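Local coordinates for protein Snx21 (Mus musculus, PDB 4YMR) that binds membranes enriched in phosphatidylinositol 3-phosphate and phosphatidylinositol 4,5-bisphosphate, and may take part in intracellular trafficking, its tetratricopeptide-repeat (PXB) domain being the part crystallised, at residues 52-64 with 73-85. Residues are numbered along the deposited sequence; the frame is centred on the assembly and turned at random.
Sequences RPLLTLAGLAVCH and ARACSEKALQLLG
Leu57 and Cys76 interlock as knobs into holes between the antiparallel segments 52-64 and 73-85, whose axes approach to 8.1 Å at 160°. Leu57 enters the space bounded by Cys76, Lys79, Ala80 and Leu83; its CD1 branch lies 4.0 Å from Ala80 CB, while CD2 turns toward Cys76. In return, Cys76 fits among Leu57, Leu60, Ala61 and His64. With its sulfur anti to the carbonyl carbon (chi1 -69°), Cys76 brings SG to 3.5 Å from Leu60 CB and to the edge of the His64 imidazole, 88° off the ring normal.

Small residues let the backbones close in at one end, where Ala73 CB reaches 3.4 Å from Ala61 O. Toward the other end leucines widen the gap. Leu54 straddles two partners: CD2 meets Ala80 CB at 3.8 Å, and the Leu54 and Leu84 side chains cross at a slant, with Leu54 CD1 3.5 Å from Leu84 CD2. Pro53 CB touches Leu83 CD1. Trimming Leu54 to an alanine would probably open a gap beside Ala80 and leave Leu84 CD2 without its partner on this helix.

No hydrogen bond spans the interface, so apolar packing carries this helical hairpin of the tetratricopeptide-repeat domain, formed by helices 52-66 and 70-85. Helix 27-43 lies against helix 52-66, Trp38 touching Leu57 and Trp34 touching Leu60, while the second subunit of the domain-swapped assembly brings its His90 onto Leu54 and its Phe92 onto Ala58.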
loop_
_atom_site.group_PDB
_atom_site.type_symbol
_atom_site.label_atom_id
_atom_site.label_comp_id
_atom_site.label_asym_id
_atom_site.label_seq_id
_atom_site.Cartn_x
_atom_site.Cartn_y
_atom_site.Cartn_z
ATOM N N ARG A 52 3.011 -3.677 1.858
ATOM C CA ARG A 52 4.131 -4.190 2.631
ATOM C C ARG A 52 3.867 -5.590 3.211
ATOM O O ARG A 52 4.762 -6.449 3.175
ATOM C CB ARG A 52 4.539 -3.211 3.737
ATOM C CG ARG A 52 5.832 -2.497 3.449
ATOM C CD ARG A 52 6.328 -1.724 4.659
ATOM N NE ARG A 52 5.646 -0.441 4.824
ATOM C CZ ARG A 52 6.007 0.684 4.213
ATOM N NH1 ARG A 52 7.043 0.689 3.385
ATOM N NH2 ARG A 52 5.328 1.806 4.422
ATOM N N PRO A 53 2.654 -5.822 3.768
ATOM C CA PRO A 53 2.339 -7.200 4.156
ATOM C C PRO A 53 2.370 -8.145 2.961
ATOM O O PRO A 53 2.990 -9.193 3.031
ATOM C CB PRO A 53 0.925 -7.080 4.729
ATOM C CG PRO A 53 0.881 -5.717 5.256
ATOM C CD PRO A 53 1.631 -4.888 4.267
ATOM N N LEU A 54 1.733 -7.746 1.869
ATOM C CA LEU A 54 1.724 -8.528 0.650
ATOM C C LEU A 54 3.122 -8.802 0.101
ATOM O O LEU A 54 3.399 -9.910 -0.359
ATOM C CB LEU A 54 0.826 -7.857 -0.397
ATOM C CG LEU A 54 -0.662 -7.939 -0.040
ATOM C CD1 LEU A 54 -1.487 -7.170 -1.061
ATOM C CD2 LEU A 54 -1.110 -9.391 0.004
ATOM N N LEU A 55 3.999 -7.799 0.155
ATOM C CA LEU A 55 5.385 -7.983 -0.271
ATOM C C LEU A 55 6.099 -9.008 0.618
ATOM O O LEU A 55 6.867 -9.848 0.141
ATOM C CB LEU A 55 6.155 -6.662 -0.252
ATOM C CG LEU A 55 7.560 -6.803 -0.843
ATOM C CD1 LEU A 55 7.507 -6.537 -2.336
ATOM C CD2 LEU A 55 8.537 -5.878 -0.173
ATOM N N THR A 56 5.842 -8.918 1.918
ATOM C CA THR A 56 6.375 -9.859 2.876
ATOM C C THR A 56 5.928 -11.290 2.593
ATOM O O THR A 56 6.741 -12.208 2.563
ATOM C CB THR A 56 5.941 -9.481 4.289
ATOM O OG1 THR A 56 6.251 -8.105 4.523
ATOM C CG2 THR A 56 6.633 -10.359 5.303
ATOM N N LEU A 57 4.629 -11.473 2.397
ATOM C CA LEU A 57 4.074 -12.784 2.074
ATOM C C LEU A 57 4.589 -13.307 0.732
ATOM O O LEU A 57 4.804 -14.512 0.545
ATOM C CB LEU A 57 2.555 -12.709 2.059
ATOM C CG LEU A 57 1.906 -12.538 3.425
ATOM C CD1 LEU A 57 0.448 -12.139 3.268
ATOM C CD2 LEU A 57 2.029 -13.814 4.212
ATOM N N ALA A 58 4.794 -12.403 -0.210
ATOM C CA ALA A 58 5.386 -12.837 -1.466
ATOM C C ALA A 58 6.820 -13.358 -1.213
ATOM O O ALA A 58 7.234 -14.351 -1.806
ATOM C CB ALA A 58 5.347 -11.717 -2.525
ATOM N N GLY A 59 7.551 -12.697 -0.315
ATOM C CA GLY A 59 8.904 -13.100 0.023
ATOM C C GLY A 59 8.907 -14.484 0.633
ATOM O O GLY A 59 9.656 -15.375 0.201
ATOM N N LEU A 60 8.048 -14.664 1.632
ATOM C CA LEU A 60 7.857 -15.962 2.275
ATOM C C LEU A 60 7.457 -17.072 1.287
ATOM O O LEU A 60 8.049 -18.148 1.283
ATOM C CB LEU A 60 6.834 -15.843 3.407
ATOM C CG LEU A 60 7.245 -14.995 4.617
ATOM C CD1 LEU A 60 6.105 -14.894 5.615
ATOM C CD2 LEU A 60 8.497 -15.583 5.286
ATOM N N ALA A 61 6.462 -16.803 0.447
ATOM C CA ALA A 61 5.961 -17.813 -0.478
ATOM C C ALA A 61 7.048 -18.286 -1.451
ATOM O O ALA A 61 7.201 -19.479 -1.683
ATOM C CB ALA A 61 4.740 -17.289 -1.233
ATOM N N VAL A 62 7.809 -17.339 -1.987
ATOM C CA VAL A 62 8.928 -17.639 -2.875
ATOM C C VAL A 62 10.015 -18.465 -2.211
ATOM O O VAL A 62 10.474 -19.479 -2.767
ATOM C CB VAL A 62 9.520 -16.344 -3.491
ATOM C CG1 VAL A 62 10.827 -16.626 -4.196
ATOM C CG2 VAL A 62 8.527 -15.761 -4.472
ATOM N N CYS A 63 10.403 -18.043 -1.009
ATOM C CA CYS A 63 11.461 -18.715 -0.287
ATOM C C CYS A 63 11.009 -20.107 0.136
ATOM O O CYS A 63 11.752 -21.073 -0.023
ATOM C CB CYS A 63 11.956 -17.889 0.909
ATOM S SG CYS A 63 12.874 -16.407 0.457
ATOM N N HIS A 64 9.797 -20.221 0.661
ATOM C CA HIS A 64 9.284 -21.545 0.984
ATOM C C HIS A 64 9.260 -22.459 -0.251
ATOM O O HIS A 64 9.684 -23.601 -0.165
ATOM C CB HIS A 64 7.944 -21.469 1.714
ATOM C CG HIS A 64 8.083 -21.110 3.162
ATOM N ND1 HIS A 64 7.248 -20.206 3.789
ATOM C CD2 HIS A 64 8.964 -21.525 4.102
ATOM C CE1 HIS A 64 7.607 -20.090 5.062
ATOM N NE2 HIS A 64 8.649 -20.876 5.273
ATOM N N ALA A 73 4.380 -22.392 1.611
ATOM C CA ALA A 73 4.160 -21.438 0.528
ATOM C C ALA A 73 2.678 -21.284 0.243
ATOM O O ALA A 73 2.206 -20.188 -0.015
ATOM C CB ALA A 73 4.915 -21.858 -0.741
ATOM N N ARG A 74 1.938 -22.386 0.306
ATOM C CA ARG A 74 0.503 -22.329 0.063
ATOM C C ARG A 74 -0.232 -21.575 1.190
ATOM O O ARG A 74 -1.167 -20.813 0.930
ATOM C CB ARG A 74 -0.076 -23.725 -0.164
ATOM C CG ARG A 74 -1.564 -23.724 -0.536
ATOM C CD ARG A 74 -2.046 -25.073 -1.067
ATOM N NE ARG A 74 -3.427 -24.982 -1.539
ATOM C CZ ARG A 74 -4.491 -25.067 -0.754
ATOM N NH1 ARG A 74 -4.329 -25.270 0.542
ATOM N NH2 ARG A 74 -5.712 -24.960 -1.263
ATOM N N ALA A 75 0.198 -21.774 2.433
ATOM C CA ALA A 75 -0.334 -20.991 3.557
ATOM C C ALA A 75 -0.139 -19.479 3.321
ATOM O O ALA A 75 -1.051 -18.692 3.544
ATOM C CB ALA A 75 0.311 -21.423 4.875
ATOM N N CYS A 76 1.046 -19.085 2.851
ATOM C CA CYS A 76 1.329 -17.683 2.562
ATOM C C CYS A 76 0.389 -17.103 1.524
ATOM O O CYS A 76 -0.098 -15.981 1.688
ATOM C CB CYS A 76 2.792 -17.494 2.137
ATOM S SG CYS A 76 3.941 -17.772 3.500
ATOM N N SER A 77 0.143 -17.870 0.463
ATOM C CA SER A 77 -0.794 -17.486 -0.593
ATOM C C SER A 77 -2.202 -17.312 -0.083
ATOM O O SER A 77 -2.896 -16.394 -0.500
ATOM C CB SER A 77 -0.817 -18.534 -1.706
ATOM O OG SER A 77 0.393 -18.497 -2.419
ATOM N N GLU A 78 -2.628 -18.216 0.797
ATOM C CA GLU A 78 -3.952 -18.111 1.392
ATOM C C GLU A 78 -4.083 -16.800 2.179
ATOM O O GLU A 78 -5.053 -16.054 1.999
ATOM C CB GLU A 78 -4.295 -19.336 2.271
ATOM C CG GLU A 78 -5.694 -19.264 2.900
ATOM C CD GLU A 78 -6.831 -19.152 1.869
ATOM O OE1 GLU A 78 -6.725 -19.778 0.790
ATOM O OE2 GLU A 78 -7.832 -18.440 2.132
ATOM N N LYS A 79 -3.107 -16.526 3.039
ATOM C CA LYS A 79 -3.124 -15.313 3.842
ATOM C C LYS A 79 -3.238 -14.088 2.934
ATOM O O LYS A 79 -4.026 -13.179 3.192
ATOM C CB LYS A 79 -1.888 -15.239 4.745
ATOM C CG LYS A 79 -1.956 -14.114 5.764
ATOM C CD LYS A 79 -3.298 -14.120 6.493
ATOM C CE LYS A 79 -3.466 -12.876 7.356
ATOM N NZ LYS A 79 -4.853 -12.735 7.891
ATOM N N ALA A 80 -2.477 -14.103 1.844
ATOM C CA ALA A 80 -2.444 -12.985 0.918
ATOM C C ALA A 80 -3.804 -12.769 0.269
ATOM O O ALA A 80 -4.296 -11.650 0.196
ATOM C CB ALA A 80 -1.364 -13.206 -0.146
ATOM N N LEU A 81 -4.403 -13.852 -0.205
ATOM C CA LEU A 81 -5.681 -13.781 -0.904
ATOM C C LEU A 81 -6.795 -13.307 0.021
ATOM O O LEU A 81 -7.686 -12.585 -0.412
ATOM C CB LEU A 81 -6.009 -15.122 -1.567
ATOM C CG LEU A 81 -5.048 -15.478 -2.706
ATOM C CD1 LEU A 81 -5.245 -16.899 -3.192
ATOM C CD2 LEU A 81 -5.231 -14.479 -3.841
ATOM N N GLN A 82 -6.735 -13.705 1.294
ATOM C CA GLN A 82 -7.610 -13.127 2.317
ATOM C C GLN A 82 -7.446 -11.620 2.419
ATOM O O GLN A 82 -8.421 -10.880 2.303
ATOM C CB GLN A 82 -7.346 -13.749 3.681
ATOM C CG GLN A 82 -7.798 -15.168 3.837
ATOM C CD GLN A 82 -7.354 -15.749 5.157
ATOM O OE1 GLN A 82 -6.982 -15.006 6.076
ATOM N NE2 GLN A 82 -7.376 -17.095 5.263
ATOM N N LEU A 83 -6.220 -11.160 2.653
ATOM C CA LEU A 83 -5.978 -9.717 2.697
ATOM C C LEU A 83 -6.503 -9.020 1.431
ATOM O O LEU A 83 -7.201 -8.019 1.522
ATOM C CB LEU A 83 -4.492 -9.398 2.922
ATOM C CG LEU A 83 -3.883 -9.768 4.276
ATOM C CD1 LEU A 83 -2.394 -9.437 4.304
ATOM C CD2 LEU A 83 -4.604 -9.077 5.417
ATOM N N LEU A 84 -6.177 -9.571 0.259
ATOM C CA LEU A 84 -6.618 -9.005 -1.017
ATOM C C LEU A 84 -8.138 -9.024 -1.174
ATOM O O LEU A 84 -8.714 -8.147 -1.799
ATOM C CB LEU A 84 -5.970 -9.738 -2.201
ATOM C CG LEU A 84 -4.485 -9.454 -2.409
ATOM C CD1 LEU A 84 -3.832 -10.514 -3.301
ATOM C CD2 LEU A 84 -4.307 -8.056 -2.983
ATOM N N GLY A 85 -8.786 -10.018 -0.594
ATOM C CA GLY A 85 -10.226 -10.110 -0.687
ATOM C C GLY A 85 -10.959 -9.253 0.323
ATOM O O GLY A 85 -12.109 -8.900 0.097
#